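Long-range contacts in putative lipoprotein YerB (Bacillus subtilis, PDB 2PSB), which is of unknown molecular function but interacts with PcrA, and is probably a membrane-anchored lipoprotein: residues A[54-59]-A[293-298]; A[86-91]-A[247-252]; A[232-237]-A[275-280]; A[254-259]-A[267-272]. All blocks are in the same frame, centred on the assembly; numbering follows the deposited sequence.

Contact 1: residues A[54-59]-A[293-298]; sequences IVIEAL and TWINIV
Val-55 and Trp-294 are paired neighbours on two parallel strands, 54-59 and 293-298, whose axes run 4.8 Å apart. Four backbone hydrogen bonds join the strands in the alternating parallel pattern. Val-55 gives its N-H to Thr-293 O and takes one at its O from Ile-295 N. Glu-57 does the same with Ile-295 O and Ile-297 N, the last bond being 2.9 Å from Ile-297 N to Glu-57 O. A water carries the ladder one step further, between Leu-59 N and Ile-297 O.

The apolar contacts fall on both faces of the pair. On one, CG1 of Val-55 sits over the six-membered ring of Trp-294 in a CH-pi contact, 3.6 Å from the ring centroid. This methyl is anti to the backbone N (chi1 172°), which carries it over the indole. On the other face, Ile-56 lies alongside Ile-295, with Ile-56 CG1 3.9 Å from Ile-295 CB. Ile-56 CG2 reaches Ile-297 CD1 at 3.7 Å.

A carboxylate lies beside the indole. The extended side chain of Glu-57 brings its OE2 to the ring edge, 4.0 Å from CZ3 of Trp-294. Outside the pair, OE2 forms a salt bridge with Arg-210 and OE1 a hydrogen bond with Thr-65 OG1. Phe-67 also meets Trp-294 edge-to-face.

All the touching residues are buried. The buried carboxylate of Glu-57 is therefore held by partners at both oxygens, and the arginine probably favours its charged form. The backbone and apolar contacts tie together strands from the N- and C-terminal family regions.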
loop_
_atom_site.group_PDB
_atom_site.type_symbol
_atom_site.label_atom_id
_atom_site.label_comp_id
_atom_site.label_asym_id
_atom_site.label_seq_id
_atom_site.Cartn_x
_atom_site.Cartn_y
_atom_site.Cartn_z
ATOM N N ILE A 54 2.790 4.447 -3.799
ATOM C CA ILE A 54 1.438 4.062 -3.410
ATOM C C ILE A 54 1.498 3.092 -2.255
ATOM O O ILE A 54 2.294 2.154 -2.257
ATOM C CB ILE A 54 0.689 3.329 -4.547
ATOM C CG1 ILE A 54 0.686 4.173 -5.815
ATOM C CG2 ILE A 54 -0.743 3.004 -4.104
ATOM C CD1 ILE A 54 0.385 3.359 -7.055
ATOM N N VAL A 55 0.652 3.321 -1.263
ATOM C CA VAL A 55 0.577 2.443 -0.116
ATOM C C VAL A 55 -0.893 2.086 0.065
ATOM O O VAL A 55 -1.755 2.970 0.071
ATOM C CB VAL A 55 1.105 3.119 1.161
ATOM C CG1 VAL A 55 0.813 2.210 2.371
ATOM C CG2 VAL A 55 2.625 3.372 1.035
ATOM N N ILE A 56 -1.180 0.794 0.193
ATOM C CA ILE A 56 -2.553 0.344 0.370
ATOM C C ILE A 56 -2.733 -0.369 1.703
ATOM O O ILE A 56 -2.015 -1.306 2.027
ATOM C CB ILE A 56 -2.997 -0.581 -0.788
ATOM C CG1 ILE A 56 -2.793 0.148 -2.123
ATOM C CG2 ILE A 56 -4.488 -0.944 -0.645
ATOM C CD1 ILE A 56 -1.762 -0.465 -3.026
ATOM N N GLU A 57 -3.694 0.108 2.485
ATOM C CA GLU A 57 -3.982 -0.468 3.785
ATOM C C GLU A 57 -5.302 -1.215 3.715
ATOM O O GLU A 57 -6.263 -0.736 3.118
ATOM C CB GLU A 57 -4.044 0.646 4.847
ATOM C CG GLU A 57 -4.416 0.190 6.258
ATOM C CD GLU A 57 -4.384 1.334 7.270
ATOM O OE1 GLU A 57 -4.353 1.040 8.482
ATOM O OE2 GLU A 57 -4.395 2.523 6.859
ATOM N N ALA A 58 -5.338 -2.394 4.318
ATOM C CA ALA A 58 -6.551 -3.203 4.329
ATOM C C ALA A 58 -6.493 -4.169 5.496
ATOM O O ALA A 58 -5.410 -4.454 6.028
ATOM C CB ALA A 58 -6.709 -3.981 3.001
ATOM N N LEU A 59 -7.661 -4.658 5.910
ATOM C CA LEU A 59 -7.731 -5.596 7.025
ATOM C C LEU A 59 -7.056 -6.885 6.625
ATOM O O LEU A 59 -7.220 -7.356 5.508
ATOM C CB LEU A 59 -9.187 -5.896 7.420
ATOM C CG LEU A 59 -9.942 -4.808 8.199
ATOM C CD1 LEU A 59 -11.399 -5.183 8.334
ATOM C CD2 LEU A 59 -9.312 -4.633 9.563
ATOM N N THR A 293 0.305 8.595 -2.938
ATOM C CA THR A 293 -1.102 8.256 -2.724
ATOM C C THR A 293 -1.269 7.136 -1.710
ATOM O O THR A 293 -0.576 6.121 -1.761
ATOM C CB THR A 293 -1.797 7.809 -4.036
ATOM O OG1 THR A 293 -1.823 8.898 -4.959
ATOM C CG2 THR A 293 -3.237 7.345 -3.764
ATOM N N TRP A 294 -2.189 7.341 -0.777
ATOM C CA TRP A 294 -2.500 6.338 0.232
ATOM C C TRP A 294 -3.933 5.880 0.036
ATOM O O TRP A 294 -4.864 6.689 0.057
ATOM C CB TRP A 294 -2.345 6.891 1.634
ATOM C CG TRP A 294 -1.037 6.547 2.259
ATOM C CD1 TRP A 294 0.190 7.047 1.915
ATOM C CD2 TRP A 294 -0.819 5.686 3.383
ATOM N NE1 TRP A 294 1.152 6.561 2.762
ATOM C CE2 TRP A 294 0.564 5.721 3.671
ATOM C CE3 TRP A 294 -1.656 4.886 4.174
ATOM C CZ2 TRP A 294 1.134 4.991 4.722
ATOM C CZ3 TRP A 294 -1.093 4.159 5.216
ATOM C CH2 TRP A 294 0.292 4.215 5.482
ATOM N N ILE A 295 -4.096 4.579 -0.159
ATOM C CA ILE A 295 -5.407 3.978 -0.370
ATOM C C ILE A 295 -5.818 3.182 0.855
ATOM O O ILE A 295 -5.072 2.317 1.339
ATOM C CB ILE A 295 -5.407 3.033 -1.603
ATOM C CG1 ILE A 295 -4.967 3.807 -2.848
ATOM C CG2 ILE A 295 -6.802 2.426 -1.805
ATOM C CD1 ILE A 295 -5.131 3.068 -4.124
ATOM N N ASN A 296 -7.007 3.492 1.360
ATOM C CA ASN A 296 -7.561 2.800 2.513
ATOM C C ASN A 296 -8.776 2.001 2.121
ATOM O O ASN A 296 -9.809 2.566 1.768
ATOM C CB ASN A 296 -7.974 3.792 3.590
ATOM C CG ASN A 296 -6.879 4.061 4.559
ATOM O OD1 ASN A 296 -6.650 3.278 5.480
ATOM N ND2 ASN A 296 -6.177 5.157 4.361
ATOM N N ILE A 297 -8.662 0.683 2.166
ATOM C CA ILE A 297 -9.798 -0.147 1.831
ATOM C C ILE A 297 -10.584 -0.422 3.116
ATOM O O ILE A 297 -10.021 -0.820 4.144
ATOM C CB ILE A 297 -9.337 -1.456 1.171
ATOM C CG1 ILE A 297 -8.833 -1.148 -0.245
ATOM C CG2 ILE A 297 -10.493 -2.479 1.142
ATOM C CD1 ILE A 297 -7.930 -2.231 -0.840
ATOM N N VAL A 298 -11.887 -0.180 3.051
ATOM C CA VAL A 298 -12.764 -0.390 4.201
ATOM C C VAL A 298 -13.984 -1.213 3.808
ATOM O O VAL A 298 -14.432 -1.157 2.667
ATOM C CB VAL A 298 -13.277 0.970 4.770
ATOM C CG1 VAL A 298 -12.107 1.899 5.034
ATOM C CG2 VAL A 298 -14.261 1.608 3.794
HETATM O O HOH W 1 -10.077 -3.895 4.603
#

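Contact 2: residues A[86-91]-A[247-252]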
loop_
_atom_site.group_PDB
_atom_site.type_symbol
_atom_site.label_atom_id
_atom_site.label_comp_id
_atom_site.label_asym_id
_atom_site.label_seq_id
_atom_site.Cartn_x
_atom_site.Cartn_y
_atom_site.Cartn_z
ATOM N N ARG A 86 -1.699 -11.911 1.305
ATOM C CA ARG A 86 -3.122 -12.219 1.233
ATOM C C ARG A 86 -3.523 -12.111 -0.223
ATOM O O ARG A 86 -2.878 -11.394 -0.981
ATOM C CB ARG A 86 -3.926 -11.233 2.092
ATOM C CG ARG A 86 -3.735 -11.429 3.587
ATOM C CD ARG A 86 -4.264 -12.790 4.016
ATOM N NE ARG A 86 -3.364 -13.456 4.956
ATOM C CZ ARG A 86 -3.201 -13.092 6.223
ATOM N NH1 ARG A 86 -3.880 -12.063 6.714
ATOM N NH2 ARG A 86 -2.350 -13.752 6.992
ATOM N N GLU A 87 -4.568 -12.831 -0.620
ATOM C CA GLU A 87 -5.023 -12.797 -1.998
ATOM C C GLU A 87 -5.198 -11.386 -2.528
ATOM O O GLU A 87 -4.608 -11.039 -3.552
ATOM C CB GLU A 87 -6.340 -13.564 -2.163
ATOM C CG GLU A 87 -6.169 -15.067 -2.215
ATOM C CD GLU A 87 -6.642 -15.760 -0.957
ATOM O OE1 GLU A 87 -6.261 -15.320 0.153
ATOM O OE2 GLU A 87 -7.384 -16.758 -1.083
ATOM N N TYR A 88 -6.000 -10.575 -1.840
ATOM C CA TYR A 88 -6.226 -9.210 -2.285
ATOM C C TYR A 88 -4.932 -8.424 -2.500
ATOM O O TYR A 88 -4.891 -7.530 -3.338
ATOM C CB TYR A 88 -7.172 -8.446 -1.338
ATOM C CG TYR A 88 -7.056 -8.776 0.130
ATOM C CD1 TYR A 88 -7.765 -9.850 0.683
ATOM C CD2 TYR A 88 -6.278 -7.997 0.976
ATOM C CE1 TYR A 88 -7.704 -10.127 2.042
ATOM C CE2 TYR A 88 -6.207 -8.270 2.340
ATOM C CZ TYR A 88 -6.928 -9.336 2.866
ATOM O OH TYR A 88 -6.893 -9.607 4.218
ATOM N N PHE A 89 -3.877 -8.749 -1.760
ATOM C CA PHE A 89 -2.607 -8.050 -1.954
ATOM C C PHE A 89 -1.911 -8.512 -3.241
ATOM O O PHE A 89 -1.284 -7.721 -3.947
ATOM C CB PHE A 89 -1.682 -8.250 -0.743
ATOM C CG PHE A 89 -2.075 -7.428 0.454
ATOM C CD1 PHE A 89 -2.254 -6.052 0.334
ATOM C CD2 PHE A 89 -2.268 -8.024 1.700
ATOM C CE1 PHE A 89 -2.622 -5.274 1.436
ATOM C CE2 PHE A 89 -2.633 -7.264 2.807
ATOM C CZ PHE A 89 -2.810 -5.880 2.674
ATOM N N VAL A 90 -2.022 -9.796 -3.552
ATOM C CA VAL A 90 -1.415 -10.314 -4.773
ATOM C C VAL A 90 -2.086 -9.605 -5.941
ATOM O O VAL A 90 -1.427 -9.133 -6.865
ATOM C CB VAL A 90 -1.634 -11.836 -4.920
ATOM C CG1 VAL A 90 -1.112 -12.304 -6.270
ATOM C CG2 VAL A 90 -0.933 -12.575 -3.800
ATOM N N THR A 91 -3.407 -9.514 -5.867
ATOM C CA THR A 91 -4.212 -8.870 -6.899
ATOM C C THR A 91 -3.843 -7.389 -7.070
ATOM O O THR A 91 -3.766 -6.880 -8.187
ATOM C CB THR A 91 -5.713 -8.980 -6.545
ATOM O OG1 THR A 91 -6.053 -10.361 -6.360
ATOM C CG2 THR A 91 -6.578 -8.391 -7.642
ATOM N N ARG A 247 -11.024 -13.828 5.711
ATOM C CA ARG A 247 -11.893 -13.142 4.778
ATOM C C ARG A 247 -11.167 -12.646 3.544
ATOM O O ARG A 247 -9.971 -12.351 3.575
ATOM C CB ARG A 247 -12.601 -11.966 5.458
ATOM C CG ARG A 247 -11.683 -10.895 6.014
ATOM C CD ARG A 247 -10.943 -11.386 7.243
ATOM N NE ARG A 247 -10.318 -10.299 7.992
ATOM C CZ ARG A 247 -10.985 -9.288 8.545
ATOM N NH1 ARG A 247 -10.328 -8.350 9.211
ATOM N NH2 ARG A 247 -12.307 -9.212 8.428
ATOM N N ASP A 248 -11.917 -12.569 2.453
ATOM C CA ASP A 248 -11.404 -12.095 1.187
ATOM C C ASP A 248 -12.044 -10.733 0.968
ATOM O O ASP A 248 -12.941 -10.334 1.716
ATOM C CB ASP A 248 -11.795 -13.062 0.067
ATOM C CG ASP A 248 -11.120 -12.737 -1.247
ATOM O OD1 ASP A 248 -9.916 -12.412 -1.233
ATOM O OD2 ASP A 248 -11.790 -12.820 -2.297
ATOM N N ILE A 249 -11.569 -10.014 -0.040
ATOM C CA ILE A 249 -12.101 -8.699 -0.353
ATOM C C ILE A 249 -12.377 -8.606 -1.848
ATOM O O ILE A 249 -11.461 -8.670 -2.670
ATOM C CB ILE A 249 -11.111 -7.581 0.062
ATOM C CG1 ILE A 249 -10.879 -7.637 1.573
ATOM C CG2 ILE A 249 -11.664 -6.224 -0.326
ATOM C CD1 ILE A 249 -9.908 -6.593 2.095
ATOM N N ASP A 250 -13.653 -8.471 -2.196
ATOM C CA ASP A 250 -14.046 -8.371 -3.587
ATOM C C ASP A 250 -13.572 -7.040 -4.153
ATOM O O ASP A 250 -14.150 -5.991 -3.871
ATOM C CB ASP A 250 -15.567 -8.485 -3.713
ATOM C CG ASP A 250 -16.033 -8.461 -5.154
ATOM O OD1 ASP A 250 -17.250 -8.634 -5.385
ATOM O OD2 ASP A 250 -15.188 -8.268 -6.058
ATOM N N LEU A 251 -12.509 -7.099 -4.949
ATOM C CA LEU A 251 -11.928 -5.916 -5.571
ATOM C C LEU A 251 -12.257 -5.845 -7.050
ATOM O O LEU A 251 -11.553 -5.185 -7.808
ATOM C CB LEU A 251 -10.409 -5.934 -5.414
ATOM C CG LEU A 251 -9.856 -5.742 -4.007
ATOM C CD1 LEU A 251 -8.340 -5.894 -4.032
ATOM C CD2 LEU A 251 -10.266 -4.376 -3.492
ATOM N N GLU A 252 -13.328 -6.509 -7.461
ATOM C CA GLU A 252 -13.695 -6.520 -8.870
ATOM C C GLU A 252 -15.103 -5.991 -9.137
ATOM O O GLU A 252 -15.366 -5.406 -10.187
ATOM C CB GLU A 252 -13.554 -7.947 -9.405
ATOM C CG GLU A 252 -13.344 -8.047 -10.901
ATOM C CD GLU A 252 -12.885 -9.432 -11.312
ATOM O OE1 GLU A 252 -12.590 -9.640 -12.510
ATOM O OE2 GLU A 252 -12.818 -10.316 -10.429
#
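The start of helix 87-94 packs on one face of the antiparallel strand pair 230-240 and 247-250, through Ile-249. The axes of the helix and strand 247-250 come within 8.4 Å. Tyr-88, in the first turn of the helix, carries most of the contact.

Ile-249 covers one face of the Tyr-88 ring. Its CD1 stands almost straight above the ring centre, 3.9 Å from the centroid, in a CH-pi contact. Ile-249 has CG1 anti to its carbonyl carbon (chi1 -61°), and this sends the terminal methyl over the ring. The opposite face is covered by CB of Arg-86, the N-cap residue, so the ring is held between the Ile-249 methyl and Arg-86 CB.

Two oxygens lie at the ring edge, in its plane. Arg-247 O is 3.5 Å from Tyr-88 CE1, and Asp-248 OD1 is 3.9 Å from Tyr-88 CD1. Nearer the backbone, CD1 of Leu-251 touches CB of Tyr-88 at 3.9 Å. The hydroxyl of Tyr-88 makes a weak hydrogen bond with the backbone O of Leu-59. With an alanine here, the Ile-249 methyl is likely to lose the ring it packs on, and Leu-59 O its hydroxyl partner.

Asp-250 OD2 accepts from Glu-252 N at 2.9 Å, an Asx turn. The same oxygen accepts from Ser-253 N.

Among its neighbours, helix 87-94 packs on helix 107-114 through Val-90 and on strand 65-71 through Phe-89. Ile-249 also rests on Ala-236 and His-238 of strand 230-240. The contact thus joins helix 87-94 to strand 247-250.

Contact 3: residues A[232-237]-A[275-280]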
loop_
_atom_site.group_PDB
_atom_site.type_symbol
_atom_site.label_atom_id
_atom_site.label_comp_id
_atom_site.label_asym_id
_atom_site.label_seq_id
_atom_site.Cartn_x
_atom_site.Cartn_y
_atom_site.Cartn_z
ATOM N N PHE A 232 -7.366 7.949 -0.790
ATOM C CA PHE A 232 -8.398 7.263 -1.528
ATOM C C PHE A 232 -9.024 6.162 -0.676
ATOM O O PHE A 232 -8.427 5.093 -0.491
ATOM C CB PHE A 232 -7.771 6.683 -2.795
ATOM C CG PHE A 232 -8.754 6.070 -3.746
ATOM C CD1 PHE A 232 -10.114 6.377 -3.674
ATOM C CD2 PHE A 232 -8.313 5.215 -4.753
ATOM C CE1 PHE A 232 -11.007 5.841 -4.589
ATOM C CE2 PHE A 232 -9.205 4.675 -5.674
ATOM C CZ PHE A 232 -10.557 4.992 -5.590
ATOM N N ILE A 233 -10.220 6.431 -0.157
ATOM C CA ILE A 233 -10.920 5.471 0.687
ATOM C C ILE A 233 -11.826 4.645 -0.201
ATOM O O ILE A 233 -12.714 5.180 -0.855
ATOM C CB ILE A 233 -11.738 6.208 1.795
ATOM C CG1 ILE A 233 -10.780 7.067 2.626
ATOM C CG2 ILE A 233 -12.481 5.199 2.691
ATOM C CD1 ILE A 233 -11.447 7.974 3.630
ATOM N N VAL A 234 -11.578 3.339 -0.233
ATOM C CA VAL A 234 -12.342 2.423 -1.068
ATOM C C VAL A 234 -13.209 1.437 -0.280
ATOM O O VAL A 234 -12.736 0.796 0.655
ATOM C CB VAL A 234 -11.372 1.658 -2.006
ATOM C CG1 VAL A 234 -12.075 0.514 -2.706
ATOM C CG2 VAL A 234 -10.802 2.625 -3.042
ATOM N N GLU A 235 -14.482 1.329 -0.664
ATOM C CA GLU A 235 -15.414 0.417 -0.002
ATOM C C GLU A 235 -15.536 -0.866 -0.794
ATOM O O GLU A 235 -16.074 -0.877 -1.895
ATOM C CB GLU A 235 -16.803 1.043 0.134
ATOM C CG GLU A 235 -17.775 0.175 0.938
ATOM C CD GLU A 235 -19.111 0.854 1.198
ATOM O OE1 GLU A 235 -19.913 1.005 0.247
ATOM O OE2 GLU A 235 -19.360 1.248 2.359
ATOM N N ALA A 236 -15.053 -1.954 -0.214
ATOM C CA ALA A 236 -15.076 -3.250 -0.878
ATOM C C ALA A 236 -15.675 -4.318 0.027
ATOM O O ALA A 236 -15.455 -4.310 1.237
ATOM C CB ALA A 236 -13.657 -3.636 -1.277
ATOM N N SER A 237 -16.419 -5.246 -0.574
ATOM C CA SER A 237 -17.054 -6.317 0.178
ATOM C C SER A 237 -16.053 -7.283 0.780
ATOM O O SER A 237 -15.243 -7.884 0.071
ATOM C CB SER A 237 -18.009 -7.108 -0.710
ATOM O OG SER A 237 -18.968 -6.260 -1.302
ATOM N N GLY A 275 -6.646 -4.536 -13.325
ATOM C CA GLY A 275 -6.048 -4.817 -12.029
ATOM C C GLY A 275 -5.866 -3.638 -11.096
ATOM O O GLY A 275 -5.230 -3.761 -10.048
ATOM N N ARG A 276 -6.407 -2.483 -11.460
ATOM C CA ARG A 276 -6.262 -1.311 -10.610
ATOM C C ARG A 276 -7.627 -0.798 -10.172
ATOM O O ARG A 276 -8.608 -0.925 -10.901
ATOM C CB ARG A 276 -5.510 -0.203 -11.352
ATOM C CG ARG A 276 -4.120 -0.612 -11.842
ATOM C CD ARG A 276 -3.456 0.510 -12.651
ATOM N NE ARG A 276 -2.160 0.092 -13.195
ATOM C CZ ARG A 276 -1.341 0.873 -13.887
ATOM N NH1 ARG A 276 -1.664 2.136 -14.142
ATOM N NH2 ARG A 276 -0.189 0.390 -14.317
ATOM N N ILE A 277 -7.677 -0.234 -8.971
ATOM C CA ILE A 277 -8.901 0.328 -8.427
ATOM C C ILE A 277 -8.937 1.771 -8.907
ATOM O O ILE A 277 -8.158 2.610 -8.470
ATOM C CB ILE A 277 -8.893 0.242 -6.889
ATOM C CG1 ILE A 277 -8.790 -1.231 -6.484
ATOM C CG2 ILE A 277 -10.139 0.891 -6.312
ATOM C CD1 ILE A 277 -8.546 -1.459 -5.007
ATOM N N VAL A 278 -9.843 2.046 -9.833
ATOM C CA VAL A 278 -9.945 3.377 -10.401
ATOM C C VAL A 278 -11.130 4.176 -9.898
ATOM O O VAL A 278 -12.264 3.736 -10.009
ATOM C CB VAL A 278 -10.046 3.298 -11.942
ATOM C CG1 VAL A 278 -9.940 4.685 -12.548
ATOM C CG2 VAL A 278 -8.979 2.371 -12.484
ATOM N N PRO A 279 -10.878 5.371 -9.334
ATOM C CA PRO A 279 -11.979 6.206 -8.838
ATOM C C PRO A 279 -12.691 6.790 -10.065
ATOM O O PRO A 279 -12.045 7.351 -10.952
ATOM C CB PRO A 279 -11.261 7.275 -8.017
ATOM C CG PRO A 279 -9.937 7.430 -8.766
ATOM C CD PRO A 279 -9.568 6.006 -9.093
ATOM N N VAL A 280 -14.006 6.635 -10.139
ATOM C CA VAL A 280 -14.742 7.149 -11.287
ATOM C C VAL A 280 -16.001 7.870 -10.841
ATOM O O VAL A 280 -16.718 7.396 -9.967
ATOM C CB VAL A 280 -15.138 6.020 -12.262
ATOM C CG1 VAL A 280 -13.882 5.321 -12.791
ATOM C CG2 VAL A 280 -16.037 5.025 -11.563
#
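Phe-232 holds its ring anti to the backbone N (chi1 -173°), and this extends the ring to Pro-279 and Ile-277. Ile-277 has CG1 anti to its carbonyl carbon (chi1 -60°), which leaves CG2 anti to the N and brings that methyl to both Val-234 and Phe-232.

The far end of the Phe-232 ring meets the proline at an oblique angle. CZ of Phe-232 lies 3.4 Å from Pro-279 CB, a close fit, and CE2 is 3.7 Å from Pro-279 CD. In the plane of the ring, at its edge, Ile-277 O is 3.6 Å from Phe-232 CE2. Val-234 CG2 sits over the ring centre and also touches Ile-277 CG2 at 3.8 Å. The same Ile-277 methyl is 3.9 Å from Phe-232 CE2.

A serine in place of Phe-232 would probably leave a gap beside Pro-279 and deprive Val-234 CG2 of the ring beneath it.

Trp-270 touches Phe-232, Val-234 and Ile-277, while Phe-288 and Leu-259 add to the surround of Phe-232. The strands do not pair directly. Their axes are 9.3 Å apart and cross at 103°. This is consistent with orthogonal beta packing, as where a curled sheet folds over itself, here within the C-terminal family region.

Contact 4: residues A[254-259]-A[267-272]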
loop_
_atom_site.group_PDB
_atom_site.type_symbol
_atom_site.label_atom_id
_atom_site.label_comp_id
_atom_site.label_asym_id
_atom_site.label_seq_id
_atom_site.Cartn_x
_atom_site.Cartn_y
_atom_site.Cartn_z
ATOM N N GLY A 254 -16.527 -3.476 -8.044
ATOM C CA GLY A 254 -16.636 -2.027 -8.072
ATOM C C GLY A 254 -17.447 -1.575 -6.872
ATOM O O GLY A 254 -17.936 -2.399 -6.106
ATOM N N GLY A 255 -17.598 -0.270 -6.694
ATOM C CA GLY A 255 -18.357 0.213 -5.557
ATOM C C GLY A 255 -18.147 1.688 -5.309
ATOM O O GLY A 255 -17.798 2.427 -6.222
ATOM N N LYS A 256 -18.343 2.124 -4.073
ATOM C CA LYS A 256 -18.191 3.537 -3.750
ATOM C C LYS A 256 -16.937 3.879 -2.955
ATOM O O LYS A 256 -16.270 2.999 -2.409
ATOM C CB LYS A 256 -19.426 4.019 -2.994
ATOM C CG LYS A 256 -19.836 3.115 -1.849
ATOM C CD LYS A 256 -21.202 3.517 -1.296
ATOM C CE LYS A 256 -22.316 3.316 -2.318
ATOM N NZ LYS A 256 -22.109 4.082 -3.586
ATOM N N GLY A 257 -16.630 5.171 -2.893
ATOM C CA GLY A 257 -15.458 5.607 -2.165
ATOM C C GLY A 257 -15.361 7.109 -2.032
ATOM O O GLY A 257 -16.194 7.839 -2.553
ATOM N N LEU A 258 -14.328 7.555 -1.326
ATOM C CA LEU A 258 -14.063 8.963 -1.076
ATOM C C LEU A 258 -12.654 9.312 -1.519
ATOM O O LEU A 258 -11.723 8.545 -1.315
ATOM C CB LEU A 258 -14.200 9.262 0.418
ATOM C CG LEU A 258 -15.585 9.432 1.048
ATOM C CD1 LEU A 258 -16.685 8.792 0.209
ATOM C CD2 LEU A 258 -15.531 8.836 2.422
ATOM N N LEU A 259 -12.497 10.490 -2.099
ATOM C CA LEU A 259 -11.195 10.933 -2.563
ATOM C C LEU A 259 -10.857 12.289 -1.958
ATOM O O LEU A 259 -11.587 13.261 -2.153
ATOM C CB LEU A 259 -11.200 11.018 -4.089
ATOM C CG LEU A 259 -9.876 11.383 -4.761
ATOM C CD1 LEU A 259 -8.783 10.325 -4.439
ATOM C CD2 LEU A 259 -10.109 11.473 -6.259
ATOM N N GLU A 267 -16.990 12.716 -3.291
ATOM C CA GLU A 267 -17.707 11.460 -3.149
ATOM C C GLU A 267 -17.534 10.748 -4.474
ATOM O O GLU A 267 -17.674 11.355 -5.531
ATOM C CB GLU A 267 -19.190 11.699 -2.866
ATOM C CG GLU A 267 -19.572 11.532 -1.407
ATOM C CD GLU A 267 -21.078 11.465 -1.208
ATOM O OE1 GLU A 267 -21.739 12.530 -1.240
ATOM O OE2 GLU A 267 -21.598 10.338 -1.037
ATOM N N THR A 268 -17.223 9.463 -4.438
ATOM C CA THR A 268 -17.020 8.769 -5.695
ATOM C C THR A 268 -17.329 7.291 -5.648
ATOM O O THR A 268 -17.744 6.751 -4.624
ATOM C CB THR A 268 -15.561 8.940 -6.175
ATOM O OG1 THR A 268 -15.438 8.437 -7.511
ATOM C CG2 THR A 268 -14.609 8.175 -5.277
ATOM N N ASP A 269 -17.146 6.659 -6.799
ATOM C CA ASP A 269 -17.324 5.229 -6.955
ATOM C C ASP A 269 -15.943 4.763 -7.371
ATOM O O ASP A 269 -14.989 5.541 -7.360
ATOM C CB ASP A 269 -18.329 4.914 -8.066
ATOM C CG ASP A 269 -19.753 5.269 -7.681
ATOM O OD1 ASP A 269 -20.290 4.633 -6.750
ATOM O OD2 ASP A 269 -20.325 6.184 -8.304
ATOM N N TRP A 270 -15.839 3.492 -7.723
ATOM C CA TRP A 270 -14.577 2.926 -8.171
ATOM C C TRP A 270 -14.840 1.640 -8.938
ATOM O O TRP A 270 -15.721 0.853 -8.583
ATOM C CB TRP A 270 -13.640 2.641 -6.990
ATOM C CG TRP A 270 -14.130 1.584 -6.047
ATOM C CD1 TRP A 270 -14.854 1.774 -4.902
ATOM C CD2 TRP A 270 -13.972 0.167 -6.188
ATOM N NE1 TRP A 270 -15.160 0.566 -4.330
ATOM C CE2 TRP A 270 -14.634 -0.438 -5.099
ATOM C CE3 TRP A 270 -13.340 -0.652 -7.133
ATOM C CZ2 TRP A 270 -14.683 -1.828 -4.927
ATOM C CZ3 TRP A 270 -13.388 -2.037 -6.959
ATOM C CH2 TRP A 270 -14.057 -2.607 -5.869
ATOM N N LYS A 271 -14.086 1.451 -10.009
ATOM C CA LYS A 271 -14.199 0.257 -10.825
ATOM C C LYS A 271 -12.787 -0.290 -10.929
ATOM O O LYS A 271 -11.812 0.429 -10.672
ATOM C CB LYS A 271 -14.682 0.588 -12.240
ATOM C CG LYS A 271 -16.150 0.970 -12.399
ATOM C CD LYS A 271 -16.433 1.298 -13.872
ATOM C CE LYS A 271 -17.825 1.907 -14.094
ATOM N NZ LYS A 271 -18.940 0.946 -13.868
ATOM N N GLN A 272 -12.677 -1.562 -11.294
ATOM C CA GLN A 272 -11.372 -2.151 -11.473
ATOM C C GLN A 272 -11.103 -2.055 -12.959
ATOM O O GLN A 272 -11.941 -2.440 -13.765
ATOM C CB GLN A 272 -11.352 -3.616 -11.058
ATOM C CG GLN A 272 -9.940 -4.185 -11.002
ATOM C CD GLN A 272 -9.911 -5.687 -10.795
ATOM O OE1 GLN A 272 -9.929 -6.460 -11.751
ATOM N NE2 GLN A 272 -9.881 -6.105 -9.538
#
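Gly-255 and Trp-270, like Gly-257 and Thr-268, form antiparallel hydrogen-bonded pairs, but the short strand axes meet at 128°, well away from straight antiparallel. Each pair makes two backbone bonds. Gly-255 N reaches Trp-270 O at 2.9 Å, in the carbonyl plane. Gly-257 N instead approaches Thr-268 O from 45° above its plane.

The indole of Trp-270 lies flat against the backbone of the glycines. CA of Gly-254 is 3.4 Å from the centroid of the six-membered ring, and CA of Gly-255 is 3.9 Å from that of the five-membered ring. Both are CH-pi contacts over the same face. A side chain at Gly-254 would clash with Trp-270 O, and one at Gly-255 would crowd NE1. The Trp-270 torsion (chi1 65°) sets CG between its N and carbonyl carbon, folding the ring back along the partner strand. Its NE1 is hydrogen-bonded to Glu-235 O in strand 230-240. CD1 of Trp-270 also comes to 3.1 Å from Lys-256 O.

CG2 of Thr-268 rests 3.2 Å from Gly-257 O. On the other face, Lys-256 NZ and Asp-269 OD1 form a long salt bridge of 3.7 Å across the non-hydrogen-bonded pair. Leu-258 CD1 meets Glu-267 CG loosely, at 4.3 Å.

These features belong to a strongly twisted beta hairpin, strands 255-261 and 264-273, in which Gly-254, just before the strand, and Gly-255 let Trp-270 lie flat over the backbone.

Strand 230-240 connects much of this set. It pairs with strand 293-298 of contact 1, strand 247-250 of contact 2 and strand 255-261 of contact 4, and itself supplies one side of contact 3. Contacts 3 and 4 are closest, with centres about 5 Å apart, and Trp-270 of contact 4 packs on both sides of contact 3. The centres of contacts 2 and 4 are about 16 Å apart. Along the chain, contacts 2, 3 and 4 all fall inside the loop closed by contact 1. Contact 4 is nested within contact 3, while contacts 2 and 3 alternate. Contacts 1 and 2 join the two family regions, whereas 3 and 4 stay within the C-terminal one.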